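Local coordinates for putative lipoprotein (Pseudomonas protegens, PDB 4KT3) that probably acts as an immunity protein, binding a type VI secretion peptidoglycan glycoside hydrolase effector so that the producing cell is spared, at residues E25-V30 / F83-N88; G43-G48 / G75-W80; G55-P58 / Y62-F65. All blocks are in the same frame, centred on the assembly; numbering follows the deposited sequence.

Contact 1: residues E25-V30 / F83-N88; sequences EQVLRV and FSVSLN
Leu28 and Val85 mark where helix 25-30 passes over strand 83-86, the segment axes coming within 8.8 Å at 117° between their N-to-C directions. Helix-on-sheet packing depends on which residues each element presents, and here the atoms that meet across the two segments are all carbon. With CG anti to the backbone N (chi1 177°), Leu28 reaches toward the strand so that its CD1 settles over one face of the Phe83 ring, off centre toward the rim, and lies 3.7 Å from Phe83 CG. In this CH-pi contact Leu28 CD1 is 4.1 Å from the centroid of the Phe83 ring, and the two side chains cross at about a right angle. Nearer the backbone of the same leucine, Leu28 CB meets Val85 CG2 at 4.0 Å. The other branch is used too: Val85 CG1 faces Val27 CG1 at 4.1 Å. Along the helix flank, Arg29 NE and NH2 both grip Glu25 OE2, side-on and in the guanidinium plane, a salt bridge spanning one helical turn. In this alpha/beta core layer, Phe65 of strand 62-69 and Thr92 of strand 92-94 extend the contact across the sheet, while Leu106 and Leu109 of helix 104-117 pack beside Val27.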
ATOM      1  N   GLU B  25       4.716   2.995  14.525  1.00 19.83           N
ATOM      2  CA  GLU B  25       3.467   3.612  14.102  1.00 19.08           C
ATOM      3  C   GLU B  25       3.348   5.025  14.677  1.00 19.28           C
ATOM      4  O   GLU B  25       2.854   5.940  14.019  1.00 20.29           O
ATOM      5  CB  GLU B  25       2.251   2.789  14.535  1.00 18.69           C
ATOM      6  CG  GLU B  25       0.966   3.312  13.929  1.00 22.55           C
ATOM      7  CD  GLU B  25      -0.272   2.676  14.527  1.00 32.52           C
ATOM      8  OE1 GLU B  25      -0.302   1.443  14.703  1.00 36.34           O
ATOM      9  OE2 GLU B  25      -1.224   3.420  14.822  1.00 34.81           O
ATOM     10  N   GLN B  26       3.798   5.206  15.911  1.00 18.95           N
ATOM     11  CA  GLN B  26       3.742   6.530  16.513  1.00 22.04           C
ATOM     12  C   GLN B  26       4.687   7.494  15.793  1.00 22.02           C
ATOM     13  O   GLN B  26       4.349   8.667  15.603  1.00 21.71           O
ATOM     14  CB  GLN B  26       4.018   6.469  18.015  1.00 24.87           C
ATOM     15  CG  GLN B  26       2.886   5.813  18.791  1.00 34.39           C
ATOM     16  CD  GLN B  26       1.521   6.430  18.484  1.00 37.30           C
ATOM     17  OE1 GLN B  26       1.354   7.651  18.533  1.00 38.46           O
ATOM     18  NE2 GLN B  26       0.543   5.584  18.157  1.00 40.84           N
ATOM     19  N   VAL B  27       5.846   6.994  15.363  1.00 20.93           N
ATOM     20  CA  VAL B  27       6.752   7.780  14.532  1.00 18.61           C
ATOM     21  C   VAL B  27       6.041   8.183  13.237  1.00 17.43           C
ATOM     22  O   VAL B  27       6.056   9.350  12.845  1.00 18.81           O
ATOM     23  CB  VAL B  27       8.060   7.002  14.204  1.00 18.78           C
ATOM     24  CG1 VAL B  27       8.899   7.745  13.178  1.00 19.50           C
ATOM     25  CG2 VAL B  27       8.885   6.776  15.473  1.00 21.74           C
ATOM     26  N   LEU B  28       5.418   7.218  12.566  1.00 18.04           N
ATOM     27  CA  LEU B  28       4.674   7.513  11.344  1.00 15.35           C
ATOM     28  C   LEU B  28       3.607   8.580  11.598  1.00 20.14           C
ATOM     29  O   LEU B  28       3.438   9.513  10.804  1.00 18.11           O
ATOM     30  CB  LEU B  28       4.033   6.239  10.785  1.00 16.07           C
ATOM     31  CG  LEU B  28       3.165   6.468   9.548  1.00 17.62           C
ATOM     32  CD1 LEU B  28       3.994   7.061   8.406  1.00 20.62           C
ATOM     33  CD2 LEU B  28       2.503   5.175   9.104  1.00 17.85           C
ATOM     34  N   ARG B  29       2.885   8.457  12.705  1.00 18.20           N
ATOM     35  CA  ARG B  29       1.828   9.424  13.005  1.00 20.70           C
ATOM     36  C   ARG B  29       2.375  10.844  13.164  1.00 20.21           C
ATOM     37  O   ARG B  29       1.757  11.807  12.706  1.00 24.67           O
ATOM     38  CB  ARG B  29       1.034   8.996  14.232  1.00 21.61           C
ATOM     39  CG  ARG B  29       0.059   7.881  13.937  1.00 23.16           C
ATOM     40  CD  ARG B  29      -0.684   7.430  15.175  1.00 25.02           C
ATOM     41  NE  ARG B  29      -1.501   6.254  14.886  1.00 26.39           N
ATOM     42  CZ  ARG B  29      -2.715   6.293  14.347  1.00 26.57           C
ATOM     43  NH1 ARG B  29      -3.282   7.452  14.037  1.00 31.78           N
ATOM     44  NH2 ARG B  29      -3.372   5.164  14.124  1.00 26.12           N
ATOM     45  N   VAL B  30       3.546  10.968  13.779  1.00 23.92           N
ATOM     46  CA  VAL B  30       4.239  12.252  13.840  1.00 23.47           C
ATOM     47  C   VAL B  30       4.575  12.715  12.418  1.00 23.75           C
ATOM     48  O   VAL B  30       4.295  13.853  12.041  1.00 28.42           O
ATOM     49  CB  VAL B  30       5.506  12.177  14.726  1.00 23.56           C
ATOM     50  CG1 VAL B  30       6.343  13.459  14.615  1.00 27.97           C
ATOM     51  CG2 VAL B  30       5.124  11.957  16.192  1.00 27.30           C
ATOM     52  N   PHE B  83       3.804   3.012   3.715  1.00 12.25           N
ATOM     53  CA  PHE B  83       4.983   3.578   4.359  1.00 12.03           C
ATOM     54  C   PHE B  83       5.846   2.499   4.975  1.00 12.63           C
ATOM     55  O   PHE B  83       5.344   1.477   5.445  1.00 13.88           O
ATOM     56  CB  PHE B  83       4.555   4.552   5.464  1.00 13.81           C
ATOM     57  CG  PHE B  83       3.668   5.661   4.978  1.00 14.63           C
ATOM     58  CD1 PHE B  83       2.285   5.523   5.003  1.00 16.80           C
ATOM     59  CD2 PHE B  83       4.213   6.834   4.480  1.00 16.52           C
ATOM     60  CE1 PHE B  83       1.461   6.551   4.539  1.00 16.26           C
ATOM     61  CE2 PHE B  83       3.393   7.867   4.022  1.00 17.25           C
ATOM     62  CZ  PHE B  83       2.022   7.721   4.052  1.00 17.44           C
ATOM     63  N   SER B  84       7.152   2.761   5.005  1.00 11.58           N
ATOM     64  CA  SER B  84       8.109   1.929   5.718  1.00 13.14           C
ATOM     65  C   SER B  84       8.831   2.807   6.734  1.00 11.32           C
ATOM     66  O   SER B  84       9.347   3.872   6.383  1.00 14.15           O
ATOM     67  CB  SER B  84       9.119   1.300   4.751  1.00 11.86           C
ATOM     68  OG  SER B  84       8.492   0.392   3.844  1.00 12.37           O
ATOM     69  N   VAL B  85       8.849   2.357   7.989  1.00 12.77           N
ATOM     70  CA  VAL B  85       9.521   3.072   9.073  1.00 11.89           C
ATOM     71  C   VAL B  85      10.677   2.228   9.611  1.00 12.38           C
ATOM     72  O   VAL B  85      10.476   1.075   9.990  1.00 13.05           O
ATOM     73  CB  VAL B  85       8.547   3.342  10.240  1.00 12.85           C
ATOM     74  CG1 VAL B  85       9.255   4.069  11.362  1.00 13.85           C
ATOM     75  CG2 VAL B  85       7.319   4.133   9.754  1.00 12.90           C
ATOM     76  N   SER B  86      11.883   2.778   9.633  1.00 13.51           N
ATOM     77  CA  SER B  86      13.036   2.014  10.103  1.00 12.78           C
ATOM     78  C   SER B  86      13.003   1.796  11.595  1.00 14.17           C
ATOM     79  O   SER B  86      12.811   2.733  12.350  1.00 14.97           O
ATOM     80  CB  SER B  86      14.353   2.693   9.745  1.00 15.55           C
ATOM     81  OG  SER B  86      15.404   2.197  10.580  1.00 15.09           O
ATOM     82  N   LEU B  87      13.200   0.548  12.010  1.00 15.37           N
ATOM     83  CA  LEU B  87      13.267   0.207  13.419  1.00 17.74           C
ATOM     84  C   LEU B  87      14.453   0.862  14.105  1.00 14.69           C
ATOM     85  O   LEU B  87      14.403   1.130  15.299  1.00 17.77           O
ATOM     86  CB  LEU B  87      13.424  -1.303  13.597  1.00 21.44           C
ATOM     87  CG  LEU B  87      12.208  -2.194  13.483  1.00 28.04           C
ATOM     88  CD1 LEU B  87      11.708  -2.193  12.060  1.00 25.11           C
ATOM     89  CD2 LEU B  87      12.583  -3.600  13.924  1.00 24.95           C
ATOM     90  N   ASN B  88      15.530   1.080  13.362  1.00 15.38           N
ATOM     91  CA  ASN B  88      16.773   1.535  13.973  1.00 16.74           C
ATOM     92  C   ASN B  88      17.013   3.039  13.914  1.00 16.68           C
ATOM     93  O   ASN B  88      17.830   3.557  14.677  1.00 19.24           O
ATOM     94  CB  ASN B  88      17.970   0.799  13.366  1.00 21.88           C
ATOM     95  CG  ASN B  88      18.163  -0.586  13.961  1.00 24.30           C
ATOM     96  OD1 ASN B  88      17.828  -0.828  15.120  1.00 27.18           O
ATOM     97  ND2 ASN B  88      18.702  -1.499  13.167  1.00 32.39           N
TER

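Contact 2: residues G43-G48 / G75-W80; sequences GVFIDG and GATEYW
Trp80, whose six-membered ring packs against Val44, points NE1 back along its own strand to Glu78 OE2, 2.9 Å away. The bond is nearly straight (166° at the hydrogen) and leaves in the indole plane, meeting the oxygen on its anti side but well out of the carboxylate plane. Such a bond within one strand would limit rotation of the indole, against which Val44 packs: Val44 CG2 approaches Trp80 CH2 to 3.8 Å, and the two side chains cross at about a right angle. Strand 62-69 runs between strands 44-47 and 78-86, and the side chains of the segments reach across it. Its Tyr69 meets the indole ring with planes about 25° apart. Phe45 makes the second bridge. Phe45 CG sits between the backbone N and the carbonyl carbon (chi1 61°), and the ring is carried toward Thr77 and Tyr79, which both meet its edge, near its plane. Thr77 CG2 and Tyr79 CE1 each lie 3.8 Å from Phe45 CZ, and Thr77 CG2 also sits over one face of the Tyr79 ring, toward its rim. The polar ends turn elsewhere. Thr77 OG1 is hydrogen-bonded to Asn70 OD1, Tyr79 OH to Ser86 OG of the other chain of the complex, and Glu78 OE1 to the backbone N of Gly150 of that chain. The chemistry is therefore divided: carbon contacts hold the two segments together, while polar atoms of Glu78 and Tyr79 serve the other protein.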
ATOM      1  N   GLY B  43     -13.631   6.875   9.131  1.00 31.31           N
ATOM      2  CA  GLY B  43     -13.319   5.980   8.028  1.00 28.45           C
ATOM      3  C   GLY B  43     -11.841   5.864   7.721  1.00 25.69           C
ATOM      4  O   GLY B  43     -11.440   4.957   7.003  1.00 26.58           O
ATOM      5  N   VAL B  44     -11.029   6.766   8.267  1.00 23.70           N
ATOM      6  CA  VAL B  44      -9.591   6.742   8.028  1.00 24.77           C
ATOM      7  C   VAL B  44      -8.886   5.812   9.014  1.00 22.82           C
ATOM      8  O   VAL B  44      -9.245   5.750  10.190  1.00 27.17           O
ATOM      9  CB  VAL B  44      -8.983   8.148   8.141  1.00 24.73           C
ATOM     10  CG1 VAL B  44      -7.479   8.096   7.971  1.00 27.32           C
ATOM     11  CG2 VAL B  44      -9.607   9.084   7.112  1.00 26.02           C
ATOM     12  N   PHE B  45      -7.880   5.092   8.536  1.00 20.01           N
ATOM     13  CA  PHE B  45      -7.137   4.178   9.401  1.00 18.78           C
ATOM     14  C   PHE B  45      -5.682   4.066   8.986  1.00 17.47           C
ATOM     15  O   PHE B  45      -5.338   4.275   7.833  1.00 20.71           O
ATOM     16  CB  PHE B  45      -7.743   2.783   9.320  1.00 21.97           C
ATOM     17  CG  PHE B  45      -7.703   2.201   7.939  1.00 22.33           C
ATOM     18  CD1 PHE B  45      -6.550   1.603   7.463  1.00 24.30           C
ATOM     19  CD2 PHE B  45      -8.808   2.277   7.108  1.00 22.51           C
ATOM     20  CE1 PHE B  45      -6.493   1.076   6.199  1.00 26.81           C
ATOM     21  CE2 PHE B  45      -8.767   1.751   5.836  1.00 23.54           C
ATOM     22  CZ  PHE B  45      -7.606   1.150   5.371  1.00 24.34           C
ATOM     23  N   ILE B  46      -4.837   3.732   9.953  1.00 16.33           N
ATOM     24  CA  ILE B  46      -3.497   3.260   9.681  1.00 18.02           C
ATOM     25  C   ILE B  46      -3.464   1.789  10.055  1.00 18.62           C
ATOM     26  O   ILE B  46      -3.871   1.418  11.152  1.00 21.36           O
ATOM     27  CB  ILE B  46      -2.446   4.029  10.501  1.00 21.51           C
ATOM     28  CG1 ILE B  46      -2.363   5.476  10.013  1.00 20.09           C
ATOM     29  CG2 ILE B  46      -1.073   3.360  10.399  1.00 22.24           C
ATOM     30  CD1 ILE B  46      -1.454   6.349  10.843  1.00 26.09           C
ATOM     31  N   ASP B  47      -2.963   0.962   9.141  1.00 16.74           N
ATOM     32  CA  ASP B  47      -2.903  -0.479   9.345  1.00 16.61           C
ATOM     33  C   ASP B  47      -1.454  -0.954   9.302  1.00 13.37           C
ATOM     34  O   ASP B  47      -0.783  -0.824   8.271  1.00 15.18           O
ATOM     35  CB  ASP B  47      -3.689  -1.159   8.232  1.00 17.11           C
ATOM     36  CG  ASP B  47      -3.904  -2.636   8.464  1.00 25.48           C
ATOM     37  OD1 ASP B  47      -3.307  -3.217   9.387  1.00 22.60           O
ATOM     38  OD2 ASP B  47      -4.684  -3.224   7.689  1.00 33.23           O
ATOM     39  N   GLY B  48      -0.977  -1.529  10.403  1.00 14.32           N
ATOM     40  CA  GLY B  48       0.378  -2.054  10.450  1.00 14.98           C
ATOM     41  C   GLY B  48       0.450  -3.567  10.326  1.00 14.61           C
ATOM     42  O   GLY B  48       1.531  -4.142  10.433  1.00 15.50           O
ATOM     43  N   GLY B  75     -17.112   1.838  -3.406  1.00 16.66           N
ATOM     44  CA  GLY B  75     -17.312   0.408  -3.501  1.00 20.21           C
ATOM     45  C   GLY B  75     -16.111  -0.393  -3.033  1.00 14.53           C
ATOM     46  O   GLY B  75     -16.171  -1.622  -3.020  1.00 16.75           O
ATOM     47  N   ALA B  76     -15.053   0.303  -2.609  1.00 14.62           N
ATOM     48  CA  ALA B  76     -13.810  -0.346  -2.189  1.00 13.92           C
ATOM     49  C   ALA B  76     -13.017   0.610  -1.318  1.00 11.72           C
ATOM     50  O   ALA B  76     -13.259   1.817  -1.320  1.00 14.27           O
ATOM     51  CB  ALA B  76     -12.977  -0.744  -3.415  1.00 14.61           C
ATOM     52  N   THR B  77     -12.070   0.071  -0.561  1.00 12.50           N
ATOM     53  CA  THR B  77     -11.203   0.906   0.245  1.00 13.02           C
ATOM     54  C   THR B  77     -10.344   1.781  -0.658  1.00 12.76           C
ATOM     55  O   THR B  77      -9.913   1.362  -1.731  1.00 13.92           O
ATOM     56  CB  THR B  77     -10.320   0.060   1.178  1.00 12.54           C
ATOM     57  OG1 THR B  77     -11.135  -0.896   1.868  1.00 13.74           O
ATOM     58  CG2 THR B  77      -9.569   0.926   2.182  1.00 15.16           C
ATOM     59  N   GLU B  78     -10.091   2.999  -0.205  1.00 13.24           N
ATOM     60  CA  GLU B  78      -9.215   3.915  -0.909  1.00 14.59           C
ATOM     61  C   GLU B  78      -7.934   4.056  -0.102  1.00 12.74           C
ATOM     62  O   GLU B  78      -7.989   4.338   1.097  1.00 16.53           O
ATOM     63  CB  GLU B  78      -9.899   5.277  -1.065  1.00 16.49           C
ATOM     64  CG  GLU B  78      -9.060   6.345  -1.728  1.00 17.80           C
ATOM     65  CD  GLU B  78      -9.845   7.637  -1.969  1.00 19.67           C
ATOM     66  OE1 GLU B  78     -11.033   7.558  -2.341  1.00 18.14           O
ATOM     67  OE2 GLU B  78      -9.292   8.739  -1.761  1.00 23.54           O
ATOM     68  N   TYR B  79      -6.786   3.895  -0.748  1.00 13.47           N
ATOM     69  CA  TYR B  79      -5.507   3.966  -0.031  1.00 12.73           C
ATOM     70  C   TYR B  79      -4.719   5.218  -0.403  1.00 10.69           C
ATOM     71  O   TYR B  79      -4.671   5.624  -1.561  1.00 14.08           O
ATOM     72  CB  TYR B  79      -4.694   2.696  -0.264  1.00 12.22           C
ATOM     73  CG  TYR B  79      -5.396   1.476   0.287  1.00 12.91           C
ATOM     74  CD1 TYR B  79      -5.239   1.103   1.615  1.00 12.92           C
ATOM     75  CD2 TYR B  79      -6.264   0.731  -0.508  1.00 12.85           C
ATOM     76  CE1 TYR B  79      -5.904  -0.006   2.125  1.00 12.80           C
ATOM     77  CE2 TYR B  79      -6.917  -0.367  -0.014  1.00 13.46           C
ATOM     78  CZ  TYR B  79      -6.745  -0.729   1.303  1.00 13.40           C
ATOM     79  OH  TYR B  79      -7.395  -1.825   1.781  1.00 15.24           O
ATOM     80  N   TRP B  80      -4.145   5.849   0.609  1.00 14.04           N
ATOM     81  CA  TRP B  80      -3.474   7.127   0.445  1.00 14.42           C
ATOM     82  C   TRP B  80      -1.958   7.000   0.576  1.00 16.51           C
ATOM     83  O   TRP B  80      -1.216   7.887   0.157  1.00 22.18           O
ATOM     84  CB  TRP B  80      -3.986   8.108   1.503  1.00 17.04           C
ATOM     85  CG  TRP B  80      -5.427   8.516   1.322  1.00 18.34           C
ATOM     86  CD1 TRP B  80      -6.186   8.396   0.194  1.00 19.88           C
ATOM     87  CD2 TRP B  80      -6.265   9.121   2.310  1.00 19.86           C
ATOM     88  NE1 TRP B  80      -7.454   8.893   0.425  1.00 21.78           N
ATOM     89  CE2 TRP B  80      -7.527   9.339   1.718  1.00 23.07           C
ATOM     90  CE3 TRP B  80      -6.074   9.490   3.642  1.00 23.51           C
ATOM     91  CZ2 TRP B  80      -8.592   9.918   2.410  1.00 22.92           C
ATOM     92  CZ3 TRP B  80      -7.132  10.069   4.329  1.00 25.39           C
ATOM     93  CH2 TRP B  80      -8.375  10.273   3.712  1.00 26.23           C
TER

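Contact 3: residues G55-P58 / Y62-F65; sequences GKPP and YYDF
Pro57, Asp64 and Pro58 carry this contact, which belongs to a beta hairpin with a long connecting loop: the link from strand 44-47 to its antiparallel neighbour 62-69 folds back on the beginning of the second strand. Consecutive prolines stiffen a loop, and this one illustrates how two rigid rings can be placed on different features of a strand. Pro57 sits beside Tyr63, the nearest pair of CA atoms being theirs at 5.8 Å. The proline ring and the tyrosine side chain run side by side and point the same way, with Pro57 CG 3.8 Å from Tyr63 CE1. Although Tyr63 leaves its backbone heading away from the loop, CG lies beside the backbone N (chi1 -75°), and the ring bends back to the proline. Arg21 and Ala24 of helix 21-34 also pack against Tyr63. Pro57 CB, meanwhile, rests 3.4 Å from Tyr62 O, a close approach to a backbone carbonyl. Pro58 slides past Asp64 in the opposite direction and also touches Thr74 of the other chain in the complex. The buried carboxylate of Asp64 has both oxygens satisfied: Asp64 OD1 by Ser84 OG of strand 78-86 and Asp64 OD2 by His59 ND1, just beyond the prolines. This second bond ties the loop to the strand. Against that same oxygen lies the proline ring: Pro58 CB is 3.5 Å, and Pro58 CG 3.6 Å, from Asp64 OD2.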
ATOM      1  N   GLY B  55       4.868 -14.298   7.988  1.00 19.17           N
ATOM      2  CA  GLY B  55       4.416 -13.460   9.086  1.00 19.40           C
ATOM      3  C   GLY B  55       5.377 -12.347   9.461  1.00 19.04           C
ATOM      4  O   GLY B  55       5.172 -11.663  10.470  1.00 23.31           O
ATOM      5  N   LYS B  56       6.413 -12.150   8.652  1.00 16.24           N
ATOM      6  CA  LYS B  56       7.424 -11.142   8.945  1.00 16.16           C
ATOM      7  C   LYS B  56       7.138  -9.835   8.212  1.00 15.43           C
ATOM      8  O   LYS B  56       6.410  -9.809   7.223  1.00 14.19           O
ATOM      9  CB  LYS B  56       8.807 -11.638   8.523  1.00 18.99           C
ATOM     10  CG  LYS B  56       9.137 -13.045   8.991  1.00 24.12           C
ATOM     11  CD  LYS B  56       9.166 -13.150  10.491  1.00 30.49           C
ATOM     12  CE  LYS B  56       9.654 -14.530  10.919  1.00 32.87           C
ATOM     13  NZ  LYS B  56      10.020 -14.573  12.358  1.00 39.46           N
ATOM     14  N   PRO B  57       7.727  -8.735   8.687  1.00 14.09           N
ATOM     15  CA  PRO B  57       7.551  -7.470   7.961  1.00 14.34           C
ATOM     16  C   PRO B  57       8.084  -7.584   6.525  1.00 12.15           C
ATOM     17  O   PRO B  57       9.086  -8.262   6.301  1.00 15.65           O
ATOM     18  CB  PRO B  57       8.356  -6.471   8.789  1.00 16.91           C
ATOM     19  CG  PRO B  57       8.473  -7.105  10.164  1.00 19.50           C
ATOM     20  CD  PRO B  57       8.499  -8.577   9.932  1.00 17.86           C
ATOM     21  N   PRO B  58       7.373  -6.998   5.546  1.00 11.03           N
ATOM     22  CA  PRO B  58       7.758  -7.181   4.136  1.00 12.69           C
ATOM     23  C   PRO B  58       9.111  -6.604   3.742  1.00 12.61           C
ATOM     24  O   PRO B  58       9.697  -7.075   2.757  1.00 14.05           O
ATOM     25  CB  PRO B  58       6.635  -6.467   3.371  1.00 13.90           C
ATOM     26  CG  PRO B  58       5.449  -6.531   4.299  1.00 14.20           C
ATOM     27  CD  PRO B  58       6.065  -6.327   5.669  1.00 13.05           C
ATOM     28  N   TYR B  62      12.519  -2.515   8.504  1.00 12.45           N
ATOM     29  CA  TYR B  62      11.398  -1.573   8.599  1.00 12.41           C
ATOM     30  C   TYR B  62      10.127  -2.282   9.073  1.00 12.66           C
ATOM     31  O   TYR B  62       9.996  -3.508   8.959  1.00 13.52           O
ATOM     32  CB  TYR B  62      11.104  -0.939   7.217  1.00 11.40           C
ATOM     33  CG  TYR B  62      12.284  -0.207   6.638  1.00 12.49           C
ATOM     34  CD1 TYR B  62      13.287  -0.896   5.970  1.00 12.47           C
ATOM     35  CD2 TYR B  62      12.404   1.164   6.763  1.00 11.44           C
ATOM     36  CE1 TYR B  62      14.405  -0.237   5.483  1.00 11.47           C
ATOM     37  CE2 TYR B  62      13.509   1.836   6.279  1.00 13.10           C
ATOM     38  CZ  TYR B  62      14.498   1.138   5.630  1.00 11.86           C
ATOM     39  OH  TYR B  62      15.607   1.801   5.147  1.00 15.99           O
ATOM     40  N   TYR B  63       9.189  -1.498   9.592  1.00 12.72           N
ATOM     41  CA  TYR B  63       7.803  -1.931   9.702  1.00 12.08           C
ATOM     42  C   TYR B  63       6.996  -1.162   8.659  1.00 11.93           C
ATOM     43  O   TYR B  63       7.198   0.039   8.486  1.00 12.96           O
ATOM     44  CB  TYR B  63       7.264  -1.636  11.090  1.00 13.85           C
ATOM     45  CG  TYR B  63       7.783  -2.573  12.144  1.00 16.23           C
ATOM     46  CD1 TYR B  63       7.457  -3.921  12.116  1.00 18.05           C
ATOM     47  CD2 TYR B  63       8.589  -2.111  13.172  1.00 19.47           C
ATOM     48  CE1 TYR B  63       7.928  -4.786  13.080  1.00 20.31           C
ATOM     49  CE2 TYR B  63       9.060  -2.961  14.140  1.00 20.44           C
ATOM     50  CZ  TYR B  63       8.734  -4.298  14.088  1.00 21.28           C
ATOM     51  OH  TYR B  63       9.202  -5.143  15.064  1.00 28.38           O
ATOM     52  N   ASP B  64       6.092  -1.849   7.966  1.00 12.17           N
ATOM     53  CA  ASP B  64       5.273  -1.214   6.933  1.00  9.97           C
ATOM     54  C   ASP B  64       3.868  -0.886   7.449  1.00  9.71           C
ATOM     55  O   ASP B  64       3.307  -1.613   8.289  1.00 12.00           O
ATOM     56  CB  ASP B  64       5.133  -2.120   5.708  1.00 11.09           C
ATOM     57  CG  ASP B  64       6.425  -2.300   4.931  1.00 12.15           C
ATOM     58  OD1 ASP B  64       7.486  -1.771   5.327  1.00 12.59           O
ATOM     59  OD2 ASP B  64       6.364  -3.024   3.913  1.00 12.25           O
ATOM     60  N   PHE B  65       3.291   0.191   6.916  1.00 11.63           N
ATOM     61  CA  PHE B  65       1.972   0.658   7.326  1.00 12.97           C
ATOM     62  C   PHE B  65       1.214   1.172   6.122  1.00 13.92           C
ATOM     63  O   PHE B  65       1.791   1.825   5.250  1.00 13.44           O
ATOM     64  CB  PHE B  65       2.085   1.812   8.334  1.00 13.85           C
ATOM     65  CG  PHE B  65       2.809   1.446   9.578  1.00 12.78           C
ATOM     66  CD1 PHE B  65       2.119   0.925  10.665  1.00 15.20           C
ATOM     67  CD2 PHE B  65       4.189   1.602   9.666  1.00 13.82           C
ATOM     68  CE1 PHE B  65       2.789   0.571  11.816  1.00 13.06           C
ATOM     69  CE2 PHE B  65       4.857   1.250  10.819  1.00 17.11           C
ATOM     70  CZ  PHE B  65       4.156   0.742  11.897  1.00 15.07           C
TER

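The three contacts form one continuous structure around strand 62-69, nested along the chain: contact 3 inside the loop closed by contact 2, and contact 2 inside that of contact 1. Contacts 1 and 2 share strand 78-86 although their centres lie about 17 Å apart; Ile46 bridges them, with Ile46 CD1 3.7 Å from Arg29 CZ on the helix. Contact 3 is nearer to contact 1, about 11 Å between centres, and strand pairing joins them through Phe83 N and Phe65 O at 2.8 Å. Contacts 2 and 3, again about 17 Å between centres, meet where Phe65 CD1 lies 3.5 Å from Gly48 CA. The other chain touches contact 2 extensively, contact 3 through Pro58, and buried contact 1 not at all.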